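Local coordinates for protein leucine aminopeptidase 1 (Caenorhabditis elegans, PDB 2HC9) that releases N-terminal amino acids, preferably leucine, from peptides as a two-zinc aminopeptidase of the M17 family and probably acts as a digestive enzyme, at residues L184-A188 with P228-A232; F217-V223 with L339-D343; P270-R274 with E463-R467. The protein carries 1 engineered substitution. All coordinates share one frame; numbering follows the deposited sequence. Where two conformers were deposited one is given.

Contact 1: residues L184-A188 with P228-A232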
ATOM      1  N   LEU A 184     -11.766  10.518  29.718  1.00 16.71           N
ATOM      2  CA  LEU A 184     -10.456  10.868  30.304  1.00 15.78           C
ATOM      3  C   LEU A 184      -9.733  11.855  29.400  1.00 16.95           C
ATOM      4  O   LEU A 184      -8.807  11.513  28.644  1.00 15.20           O
ATOM      5  CB  LEU A 184      -9.604   9.632  30.652  1.00 14.33           C
ATOM      6  CG  LEU A 184      -8.390   9.982  31.542  1.00 15.38           C
ATOM      7  CD1 LEU A 184      -8.782  10.172  33.050  1.00 16.39           C
ATOM      8  CD2 LEU A 184      -7.328   8.898  31.414  1.00 16.50           C
ATOM      9  N   THR A 185     -10.168  13.105  29.481  1.00 15.37           N
ATOM     10  CA  THR A 185      -9.515  14.206  28.776  1.00 14.44           C
ATOM     11  C   THR A 185      -8.243  14.648  29.507  1.00 13.69           C
ATOM     12  O   THR A 185      -7.968  14.162  30.606  1.00 15.01           O
ATOM     13  CB  THR A 185     -10.483  15.417  28.737  1.00 15.92           C
ATOM     14  OG1 THR A 185     -10.801  15.773  30.089  1.00 15.00           O
ATOM     15  CG2 THR A 185     -11.794  15.053  27.965  1.00 16.00           C
ATOM     16  N   THR A 186      -7.508  15.625  28.962  1.00 14.24           N
ATOM     17  CA  THR A 186      -6.370  16.162  29.730  1.00 16.48           C
ATOM     18  C   THR A 186      -6.838  16.704  31.082  1.00 19.13           C
ATOM     19  O   THR A 186      -6.192  16.465  32.117  1.00 13.93           O
ATOM     20  CB  THR A 186      -5.597  17.290  29.006  1.00 14.21           C
ATOM     21  OG1 THR A 186      -6.475  18.390  28.754  1.00 16.16           O
ATOM     22  CG2 THR A 186      -4.994  16.788  27.668  1.00 13.61           C
ATOM     23  N   ASP A 187      -7.953  17.439  31.065  1.00 14.25           N
ATOM     24  CA  ASP A 187      -8.538  17.980  32.314  1.00 16.54           C
ATOM     25  C   ASP A 187      -8.848  16.873  33.317  1.00 15.79           C
ATOM     26  O   ASP A 187      -8.576  17.003  34.525  1.00 15.07           O
ATOM     27  CB  ASP A 187      -9.843  18.722  31.993  1.00 18.35           C
ATOM     28  CG  ASP A 187      -9.609  20.068  31.273  1.00 24.17           C
ATOM     29  OD1 ASP A 187      -8.465  20.545  31.212  1.00 20.04           O
ATOM     30  OD2 ASP A 187     -10.596  20.648  30.782  1.00 21.18           O
ATOM     31  N   ALA A 188      -9.463  15.796  32.833  1.00 17.87           N
ATOM     32  CA  ALA A 188      -9.843  14.700  33.724  1.00 16.25           C
ATOM     33  C   ALA A 188      -8.602  14.008  34.288  1.00 16.98           C
ATOM     34  O   ALA A 188      -8.583  13.637  35.454  1.00 15.86           O
ATOM     35  CB  ALA A 188     -10.698  13.702  32.991  1.00 16.19           C
ATOM     36  N   PRO A 228      -8.709  19.240  22.398  1.00 16.38           N
ATOM     37  CA  PRO A 228      -9.983  19.849  22.758  1.00 17.86           C
ATOM     38  C   PRO A 228      -9.979  20.448  24.168  1.00 18.28           C
ATOM     39  O   PRO A 228     -10.798  21.313  24.464  1.00 17.68           O
ATOM     40  CB  PRO A 228     -10.971  18.676  22.660  1.00 19.71           C
ATOM     41  CG  PRO A 228     -10.174  17.475  22.958  1.00 16.52           C
ATOM     42  CD  PRO A 228      -8.799  17.772  22.342  1.00 16.35           C
ATOM     43  N   THR A 229      -9.065  19.985  25.023  1.00 14.75           N
ATOM     44  CA  THR A 229      -8.856  20.553  26.359  1.00 15.41           C
ATOM     45  C   THR A 229      -7.346  20.765  26.481  1.00 20.19           C
ATOM     46  O   THR A 229      -6.577  20.141  25.744  1.00 18.86           O
ATOM     47  CB  THR A 229      -9.369  19.599  27.473  1.00 16.26           C
ATOM     48  OG1 THR A 229      -8.739  18.324  27.317  1.00 16.46           O
ATOM     49  CG2 THR A 229     -10.933  19.409  27.389  1.00 19.02           C
ATOM     50  N   PRO A 230      -6.923  21.721  27.312  1.00 18.27           N
ATOM     51  CA  PRO A 230      -5.531  22.172  27.193  1.00 16.95           C
ATOM     52  C   PRO A 230      -4.451  21.245  27.757  1.00 15.15           C
ATOM     53  O   PRO A 230      -4.730  20.371  28.598  1.00 16.61           O
ATOM     54  CB  PRO A 230      -5.522  23.513  27.929  1.00 19.63           C
ATOM     55  CG  PRO A 230      -6.671  23.475  28.824  1.00 24.55           C
ATOM     56  CD  PRO A 230      -7.695  22.530  28.272  1.00 19.11           C
ATOM     57  N   PRO A 231      -3.207  21.433  27.278  1.00 15.70           N
ATOM     58  CA  PRO A 231      -2.099  20.646  27.801  1.00 15.23           C
ATOM     59  C   PRO A 231      -1.832  21.024  29.278  1.00 18.06           C
ATOM     60  O   PRO A 231      -2.190  22.128  29.701  1.00 17.27           O
ATOM     61  CB  PRO A 231      -0.905  21.071  26.891  1.00 15.26           C
ATOM     62  CG  PRO A 231      -1.281  22.471  26.402  1.00 16.40           C
ATOM     63  CD  PRO A 231      -2.788  22.373  26.208  1.00 16.62           C
ATOM     64  N   ALA A 232      -1.200  20.129  30.036  1.00 15.61           N
ATOM     65  CA  ALA A 232      -0.834  20.412  31.427  1.00 15.03           C
ATOM     66  C   ALA A 232       0.411  19.660  31.783  1.00 15.97           C
ATOM     67  O   ALA A 232       0.705  18.598  31.222  1.00 18.23           O
ATOM     68  CB  ALA A 232      -1.967  20.003  32.393  1.00 17.60           C
TER
HETATM   69  O   HOH W   1      -8.148  16.005  26.192  1.00 17.08           O
HETATM   70  O   HOH W   2      -5.672  20.433  31.390  1.00 23.14           O

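Contact 2: residues F217-V223 with L339-D343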
ATOM      1  N   PHE A 217       7.712  25.656  28.299  1.00 16.50           N
ATOM      2  CA  PHE A 217       7.510  24.227  28.064  1.00 18.18           C
ATOM      3  C   PHE A 217       7.075  24.000  26.606  1.00 17.46           C
ATOM      4  O   PHE A 217       5.931  23.586  26.345  1.00 17.04           O
ATOM      5  CB  PHE A 217       6.427  23.647  28.985  1.00 17.65           C
ATOM      6  CG  PHE A 217       6.830  23.550  30.449  1.00 20.84           C
ATOM      7  CD1 PHE A 217       7.230  22.335  30.991  1.00 18.42           C
ATOM      8  CD2 PHE A 217       6.723  24.657  31.291  1.00 19.13           C
ATOM      9  CE1 PHE A 217       7.558  22.236  32.353  1.00 21.05           C
ATOM     10  CE2 PHE A 217       7.067  24.567  32.645  1.00 18.82           C
ATOM     11  CZ  PHE A 217       7.485  23.360  33.171  1.00 16.74           C
ATOM     12  N   GLY A 218       7.987  24.233  25.666  1.00 17.88           N
ATOM     13  CA  GLY A 218       7.605  24.211  24.254  1.00 16.70           C
ATOM     14  C   GLY A 218       7.136  22.840  23.792  1.00 15.20           C
ATOM     15  O   GLY A 218       6.219  22.741  22.973  1.00 15.74           O
ATOM     16  N   GLY A 219       7.762  21.776  24.308  1.00 15.76           N
ATOM     17  CA  GLY A 219       7.357  20.423  23.943  1.00 17.27           C
ATOM     18  C   GLY A 219       5.939  20.138  24.390  1.00 19.13           C
ATOM     19  O   GLY A 219       5.106  19.736  23.580  1.00 14.25           O
ATOM     20  N   ILE A 220       5.666  20.330  25.681  1.00 15.03           N
ATOM     21  CA  ILE A 220       4.335  20.007  26.227  1.00 12.94           C
ATOM     22  C   ILE A 220       3.277  20.904  25.567  1.00 15.56           C
ATOM     23  O   ILE A 220       2.237  20.417  25.133  1.00 14.97           O
ATOM     24  CB  ILE A 220       4.294  20.171  27.755  1.00 15.29           C
ATOM     25  CG1 ILE A 220       5.452  19.356  28.365  1.00 12.89           C
ATOM     26  CG2 ILE A 220       2.934  19.702  28.305  1.00 17.52           C
ATOM     27  CD1 ILE A 220       5.366  19.237  29.928  1.00 13.80           C
ATOM     28  N   TYR A 221       3.564  22.201  25.471  1.00 13.65           N
ATOM     29  CA  TYR A 221       2.595  23.146  24.921  1.00 15.78           C
ATOM     30  C   TYR A 221       2.304  22.872  23.450  1.00 19.61           C
ATOM     31  O   TYR A 221       1.142  22.787  23.043  1.00 15.56           O
ATOM     32  CB  TYR A 221       3.069  24.599  25.065  1.00 15.76           C
ATOM     33  CG  TYR A 221       2.059  25.561  24.485  1.00 18.42           C
ATOM     34  CD1 TYR A 221       2.209  26.072  23.180  1.00 17.02           C
ATOM     35  CD2 TYR A 221       0.924  25.932  25.213  1.00 17.85           C
ATOM     36  CE1 TYR A 221       1.269  26.973  22.641  1.00 16.12           C
ATOM     37  CE2 TYR A 221      -0.009  26.816  24.681  1.00 18.31           C
ATOM     38  CZ  TYR A 221       0.165  27.323  23.390  1.00 20.22           C
ATOM     39  OH  TYR A 221      -0.767  28.192  22.852  1.00 19.97           O
ATOM     40  N   HIS A 222       3.358  22.798  22.637  1.00 16.53           N
ATOM     41  CA  HIS A 222       3.112  22.708  21.202  1.00 15.72           C
ATOM     42  C   HIS A 222       2.473  21.388  20.776  1.00 14.68           C
ATOM     43  O   HIS A 222       1.632  21.362  19.884  1.00 16.09           O
ATOM     44  CB  HIS A 222       4.357  23.121  20.389  1.00 16.03           C
ATOM     45  CG  HIS A 222       4.657  24.588  20.525  1.00 13.05           C
ATOM     46  ND1 HIS A 222       3.845  25.567  19.987  1.00 13.65           N
ATOM     47  CD2 HIS A 222       5.643  25.238  21.191  1.00 17.30           C
ATOM     48  CE1 HIS A 222       4.337  26.760  20.294  1.00 17.17           C
ATOM     49  NE2 HIS A 222       5.421  26.588  21.037  1.00 14.88           N
ATOM     50  N   VAL A 223       2.819  20.301  21.461  1.00 15.20           N
ATOM     51  CA  VAL A 223       2.136  19.031  21.206  1.00 15.39           C
ATOM     52  C   VAL A 223       0.644  19.129  21.528  1.00 14.52           C
ATOM     53  O   VAL A 223      -0.203  18.677  20.740  1.00 16.57           O
ATOM     54  CB  VAL A 223       2.807  17.849  21.981  1.00 14.48           C
ATOM     55  CG1 VAL A 223       1.934  16.602  21.963  1.00 15.35           C
ATOM     56  CG2 VAL A 223       4.204  17.551  21.365  1.00 15.42           C
ATOM     57  N   LEU A 339       8.854  14.525  22.753  1.00 15.40           N
ATOM     58  CA  LEU A 339       8.906  15.999  22.895  1.00 15.41           C
ATOM     59  C   LEU A 339       8.435  16.382  24.300  1.00 14.92           C
ATOM     60  O   LEU A 339       9.084  17.149  25.001  1.00 14.65           O
ATOM     61  CB  LEU A 339       7.986  16.679  21.865  1.00 14.09           C
ATOM     62  CG  LEU A 339       8.440  16.525  20.382  1.00 17.08           C
ATOM     63  CD1 LEU A 339       7.406  17.139  19.443  1.00 15.40           C
ATOM     64  CD2 LEU A 339       9.818  17.176  20.162  1.00 17.11           C
ATOM     65  N   ILE A 340       7.291  15.844  24.711  1.00 16.53           N
ATOM     66  CA  ILE A 340       6.763  16.256  26.009  1.00 17.44           C
ATOM     67  C   ILE A 340       7.656  15.764  27.149  1.00 17.89           C
ATOM     68  O   ILE A 340       7.836  16.475  28.156  1.00 15.47           O
ATOM     69  CB  ILE A 340       5.264  15.904  26.196  1.00 12.44           C
ATOM     70  CG1 ILE A 340       5.059  14.393  26.433  1.00 14.41           C
ATOM     71  CG2 ILE A 340       4.436  16.397  24.969  1.00 12.25           C
ATOM     72  CD1 ILE A 340       3.572  13.982  26.716  1.00 14.84           C
ATOM     73  N   LEU A 341       8.208  14.551  26.999  1.00 14.57           N
ATOM     74  CA  LEU A 341       9.099  13.998  28.002  1.00 14.74           C
ATOM     75  C   LEU A 341      10.432  14.730  28.064  1.00 19.55           C
ATOM     76  O   LEU A 341      11.014  14.797  29.124  1.00 17.89           O
ATOM     77  CB  LEU A 341       9.340  12.498  27.789  1.00 15.15           C
ATOM     78  CG  LEU A 341       8.111  11.596  28.013  1.00 15.55           C
ATOM     79  CD1 LEU A 341       8.358  10.238  27.370  1.00 16.58           C
ATOM     80  CD2 LEU A 341       7.783  11.429  29.522  1.00 19.56           C
ATOM     81  N   ALA A 342      10.916  15.264  26.935  1.00 13.24           N
ATOM     82  CA  ALA A 342      12.141  16.084  26.960  1.00 13.65           C
ATOM     83  C   ALA A 342      11.965  17.267  27.941  1.00 16.95           C
ATOM     84  O   ALA A 342      12.889  17.628  28.696  1.00 16.48           O
ATOM     85  CB  ALA A 342      12.453  16.630  25.526  1.00 14.21           C
ATOM     86  N   ASP A 343      10.780  17.877  27.939  1.00 15.87           N
ATOM     87  CA  ASP A 343      10.519  18.949  28.911  1.00 14.46           C
ATOM     88  C   ASP A 343      10.417  18.407  30.348  1.00 14.41           C
ATOM     89  O   ASP A 343      10.937  19.015  31.291  1.00 16.72           O
ATOM     90  CB  ASP A 343       9.221  19.668  28.562  1.00 16.19           C
ATOM     91  CG  ASP A 343       9.354  20.601  27.357  1.00 16.79           C
ATOM     92  OD1 ASP A 343      10.483  20.794  26.828  1.00 15.69           O
ATOM     93  OD2 ASP A 343       8.298  21.137  26.952  1.00 16.24           O
TER

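Contact 3: residues P270-R274 with E463-R467. With SO4 (sulfate ion), chain E.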
ATOM      1  N   PRO A 270      -7.308   3.300  16.390  1.00 16.45           N
ATOM      2  CA  PRO A 270      -7.945   2.671  17.553  1.00 16.16           C
ATOM      3  C   PRO A 270      -6.886   2.185  18.567  1.00 19.69           C
ATOM      4  O   PRO A 270      -5.764   1.822  18.173  1.00 17.58           O
ATOM      5  CB  PRO A 270      -8.685   1.470  16.948  1.00 19.84           C
ATOM      6  CG  PRO A 270      -8.970   1.878  15.487  1.00 16.63           C
ATOM      7  CD  PRO A 270      -7.732   2.691  15.110  1.00 15.43           C
ATOM      8  N   ASN A 271      -7.253   2.214  19.847  1.00 17.64           N
ATOM      9  CA  ASN A 271      -6.369   1.918  20.993  1.00 14.71           C
ATOM     10  C   ASN A 271      -5.594   3.112  21.510  1.00 16.17           C
ATOM     11  O   ASN A 271      -4.975   3.007  22.563  1.00 14.96           O
ATOM     12  CB  ASN A 271      -5.358   0.773  20.750  1.00 17.90           C
ATOM     13  CG  ASN A 271      -6.014  -0.516  20.286  1.00 20.73           C
ATOM     14  OD1 ASN A 271      -7.200  -0.752  20.530  1.00 19.57           O
ATOM     15  ND2 ASN A 271      -5.222  -1.370  19.637  1.00 19.69           N
ATOM     16  N   MET A 272      -5.636   4.243  20.796  1.00 15.86           N
ATOM     17  CA  MET A 272      -4.785   5.369  21.175  1.00 17.83           C
ATOM     18  C   MET A 272      -5.221   6.190  22.406  1.00 14.34           C
ATOM     19  O   MET A 272      -4.479   7.080  22.835  1.00 14.93           O
ATOM     20  CB  MET A 272      -4.479   6.280  19.979  1.00 14.16           C
ATOM     21  CG  MET A 272      -3.556   5.618  18.929  1.00 14.83           C
ATOM     22  SD  MET A 272      -1.968   5.108  19.626  1.00 20.77           S
ATOM     23  CE  MET A 272      -2.199   3.359  19.850  1.00 23.36           C
ATOM     24  N   LYS A 273      -6.366   5.853  23.008  1.00 14.85           N
ATOM     25  CA  LYS A 273      -6.641   6.247  24.410  1.00 15.33           C
ATOM     26  C   LYS A 273      -5.568   5.721  25.381  1.00 14.96           C
ATOM     27  O   LYS A 273      -5.433   6.240  26.492  1.00 16.02           O
ATOM     28  CB  LYS A 273      -8.019   5.713  24.864  1.00 14.85           C
ATOM     29  CG  LYS A 273      -7.988   4.194  25.207  1.00 13.39           C
ATOM     30  CD  LYS A 273      -9.400   3.621  25.383  1.00 15.64           C
ATOM     31  CE  LYS A 273      -9.328   2.075  25.422  1.00 13.68           C
ATOM     32  NZ  LYS A 273     -10.633   1.469  25.926  1.00 12.70           N
ATOM     33  N   ARG A 274      -4.829   4.678  24.977  1.00 13.17           N
ATOM     34  CA  ARG A 274      -3.904   4.015  25.901  1.00 14.12           C
ATOM     35  C   ARG A 274      -2.544   4.704  25.915  1.00 16.76           C
ATOM     36  O   ARG A 274      -1.644   4.269  26.633  1.00 15.43           O
ATOM     37  CB  ARG A 274      -3.753   2.526  25.569  1.00 13.84           C
ATOM     38  CG  ARG A 274      -5.094   1.748  25.616  1.00 17.68           C
ATOM     39  CD  ARG A 274      -4.850   0.213  25.440  1.00 20.57           C
ATOM     40  NE  ARG A 274      -6.125  -0.428  25.101  1.00 23.54           N
ATOM     41  CZ  ARG A 274      -6.332  -1.273  24.107  1.00 25.00           C
ATOM     42  NH1 ARG A 274      -5.344  -1.688  23.313  1.00 19.08           N
ATOM     43  NH2 ARG A 274      -7.560  -1.749  23.938  1.00 24.95           N
ATOM     44  N   GLU A 463      -0.437  -3.351  27.814  1.00 16.07           N
ATOM     45  CA  GLU A 463      -1.756  -3.839  27.417  1.00 17.39           C
ATOM     46  C   GLU A 463      -1.727  -5.292  26.998  1.00 18.38           C
ATOM     47  O   GLU A 463      -0.712  -5.765  26.487  1.00 18.56           O
ATOM     48  CB  GLU A 463      -2.300  -2.980  26.283  1.00 16.54           C
ATOM     49  CG  GLU A 463      -1.435  -2.983  25.021  1.00 17.95           C
ATOM     50  CD  GLU A 463      -2.065  -2.104  23.954  1.00 21.53           C
ATOM     51  OE1 GLU A 463      -2.062  -0.882  24.126  1.00 20.65           O
ATOM     52  OE2 GLU A 463      -2.605  -2.638  22.986  1.00 23.02           O
ATOM     53  N   VAL A 464      -2.829  -6.014  27.225  1.00 16.89           N
ATOM     54  CA  VAL A 464      -3.037  -7.329  26.603  1.00 18.27           C
ATOM     55  C   VAL A 464      -4.473  -7.342  26.090  1.00 20.38           C
ATOM     56  O   VAL A 464      -5.411  -7.078  26.849  1.00 15.70           O
ATOM     57  CB  VAL A 464      -2.889  -8.493  27.630  1.00 19.17           C
ATOM     58  CG1 VAL A 464      -3.279  -9.829  26.997  1.00 20.45           C
ATOM     59  CG2 VAL A 464      -1.479  -8.572  28.170  1.00 22.66           C
ATOM     60  N   GLY A 465      -4.649  -7.651  24.806  1.00 21.13           N
ATOM     61  CA  GLY A 465      -5.983  -7.741  24.230  1.00 22.89           C
ATOM     62  C   GLY A 465      -6.573  -6.349  24.329  1.00 22.30           C
ATOM     63  O   GLY A 465      -5.921  -5.358  23.966  1.00 21.42           O
ATOM     64  N   ASP A 466      -7.780  -6.238  24.870  1.00 20.68           N
ATOM     65  CA  ASP A 466      -8.508  -4.971  24.945  0.50 23.05           C
ATOM     66  C   ASP A 466      -8.347  -4.232  26.272  1.00 20.74           C
ATOM     67  O   ASP A 466      -9.120  -3.293  26.556  1.00 17.81           O
ATOM     68  CB  ASP A 466      -9.998  -5.233  24.697  0.50 24.00           C
ATOM     69  CG  ASP A 466     -10.256  -5.792  23.326  0.50 20.57           C
ATOM     70  OD1 ASP A 466      -9.490  -5.454  22.418  0.50 20.36           O
ATOM     71  OD2 ASP A 466     -11.215  -6.565  23.156  0.50 33.93           O
ATOM     72  N   ARG A 467      -7.403  -4.682  27.095  1.00 15.54           N
ATOM     73  CA  ARG A 467      -7.304  -4.203  28.461  1.00 16.66           C
ATOM     74  C   ARG A 467      -5.897  -3.754  28.842  1.00 15.97           C
ATOM     75  O   ARG A 467      -4.925  -4.419  28.513  1.00 16.60           O
ATOM     76  CB  ARG A 467      -7.780  -5.305  29.424  1.00 15.33           C
ATOM     77  CG  ARG A 467      -9.302  -5.545  29.328  1.00 18.38           C
ATOM     78  CD  ARG A 467     -10.099  -4.347  29.868  1.00 16.95           C
ATOM     79  NE  ARG A 467     -11.515  -4.683  30.109  1.00 20.91           N
ATOM     80  CZ  ARG A 467     -12.387  -3.870  30.703  1.00 20.14           C
ATOM     81  NH1 ARG A 467     -11.999  -2.670  31.139  1.00 16.99           N
ATOM     82  NH2 ARG A 467     -13.646  -4.276  30.910  1.00 18.55           N
TER
HETATM   83  S   SO4 E 901     -13.330  -8.032  30.414  1.00 38.58           S
HETATM   84  O1  SO4 E 901     -13.078  -8.832  31.617  1.00 41.26           O
HETATM   85  O2  SO4 E 901     -14.253  -6.937  30.722  1.00 38.74           O
HETATM   86  O3  SO4 E 901     -12.035  -7.522  29.925  1.00 29.74           O
HETATM   87  O4  SO4 E 901     -13.959  -8.824  29.357  1.00 39.62           O
HETATM   88  O   HOH W   3      -7.617  -3.511  21.875  1.00 36.95           O
HETATM   89  O   HOH W   4     -10.488  -1.199  25.182  1.00 21.60           O
HETATM   90  O   HOH W   5      -8.215  -0.676  27.157  1.00 18.75           O

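Contact 1: residues L184-A188 with P228-A232
Thr186 and Thr229 bring their hydroxyls together at the tight centre of this contact, where the first turn of helix 186-199 meets the proline-rich segment leading into strand 232-238. The two OG1 atoms lie 2.7 Å apart, their side chains sliding past each other in opposite directions. Thr186 OG1 spends its own proton on Pro230 O at 2.6 Å, a short bond that reaches the carbonyl oxygen at a C=O...donor angle of 136° and 34° out of the carbonyl plane. With chi1 at 61°, this hydroxyl is tucked between the backbone N and the carbonyl carbon of Thr186, and the methyl is left to stand beside the N. Thr186 is buried, and its side chain also packs on Ile304 of strand 297-307.

The outer side is looser and wetter. Asp187 crosses over Thr229 obliquely, its OD2 3.6 Å from Thr229 CG2, while OD1 approaches Pro230 CD at the same distance without any direct polar bond to the loop. Water 2 fills that role, donating to Asp187 OD1 (2.8 Å) and to Pro230 O (2.9 Å). The stronger partner of this carboxylate is Arg208, with which it forms a salt bridge. Water 1 accepts from Thr186 N at 2.9 Å and sits 2.6 Å from Thr229 OG1, close enough that this hydroxyl has two possible partners, Thr186 OG1 and the water. Thr185, at the N-cap, takes the N-H of Ala188 on its OG1.

The chemistry is that of a helix start joined to a segment poor in N-H groups: a proline carbonyl serves as acceptor for a hydroxyl and a water, and a first-turn amide reaches the loop through solvent, implying a join that is directional at its centre and hydrated at its margin.

Contact 2: residues F217-V223 with L339-D343
Asp343 has more surface buried here than any other residue of the pair, and it works through one oxygen pressed against the start of helix 218-224. Asp343 OD2 accepts from Ile220 N at 3.0 Å, a fairly straight bond (157° at the hydrogen) that arrives from above the carboxylate plane. Gly219 N is nearer, 2.8 Å from the same OD2, but its N-H points poorly and the bond is weak. The other oxygen, OD1, is taken by Leu323 N, so the carboxylate is held from both ends and its rotation is fixed. A negative group beside a helix N-terminus would probably be stabilised by the helix dipole. Ile220 CG1 comes within 3.6 Å of OD2, and the Phe217 ring lies obliquely against Asp343 CB.

Both helices rest on the central sheet of the M17 catalytic domain: Ile220 and Ile340 meet Cys303 of strand 297-307, and helix 337-350 begins directly after the zinc ligands Asp334 and Glu336. Their short segments run roughly antiparallel, at 146°, with axes only 7.2 Å apart. Gly219 permits this approach, having no side chain to hold the helices off, and its CA lies 3.8 Å from Leu339 O.

Ile340 is the second large contributor. Its CG1 branch, placed between backbone N and carbonyl carbon (chi1 74°), leads away from the partner helix, which leaves CG2 to face it. That methyl touches Val223 CB at 3.7 Å, the two side chains crossing at about a right angle, and lies equally close to Gly219 O. The Ile340 side chain also packs on Val254, near the zinc ligand Lys252. Val223 also sets its CG2 methyl against Leu339 CD1 at 3.8 Å, and its side chain touches the zinc ligand Glu336.

Contact 3: residues P270-R274 with E463-R467
A tight beta-hairpin, strands 463-464 and 467-468 joined by a type II' turn from Val464 to Arg467 with Gly465 at its first corner, meets the 3-10 segment that leads to the zinc ligand Asp275. Arg274 spans the gap. Its chain is extended from CG to NE, and its NH1 forms a salt bridge with Glu463 OE2 at 2.9 Å. The hydrogen bond within this bridge is weak, bent to 122°; the guanidinium and carboxylate planes stand 80° apart and the side chains cross at about a right angle. The approach is nevertheless made at the edge of the guanidinium, where Glu463 OE1 also lies in plane.

Three waters gather round the same guanidinium. Water 5 accepts from Arg274 NE at 2.9 Å and donates to Asp466 O at 2.8 Å. Water 4 repeats the bridge from NH2: it also accepts from Lys273 NZ (2.8 Å) and donates to the same Asp466 O (2.9 Å), so one turn carbonyl serves two waters. Water 3 accepts from Arg274 NH2 at 2.7 Å; which of Asn271 OD1 and the Asp466 carboxylate it serves is not settled, since it has more acceptors in reach than protons and Asp466 has two conformers.

Arg467 starts out away from residues 270-274 and, with its chain bent at chi2 (-68°), holds a sulfate, probably from the crystallisation liquor, through NE to O3 at 2.9 Å and NH2 to O2 at 2.7 Å. Lys98 joins in holding this anion, and Arg467 NH1 pairs with Asp178.

In the fold, residues 270-274 lie between strand 256-257 and helix 277-290, with Asp317 of the second subunit bonded to the N-H groups of Asn271 and Lys273, while the hairpin follows strand 452-457 of the central sheet and precedes helix 473-480.

The three contacts illustrate how chemistry follows burial within one catalytic domain. Contact 2 is wholly buried, pairing two helices by apolar contacts and one fixed carboxylate. Contact 1 lies at the surface and relies on hydroxyls, a carbonyl and water. Contact 3, only partly buried, depends on a salt bridge and a water network beside the subunit interface. Contacts 1 and 2 touch and alternate along the chain: Pro231 CB meets Ile220 O at 3.7 Å, and both lean on strand 297-307. Contact 3 touches neither, its centre about 19 Å from that of contact 1 and 24 Å from that of contact 2.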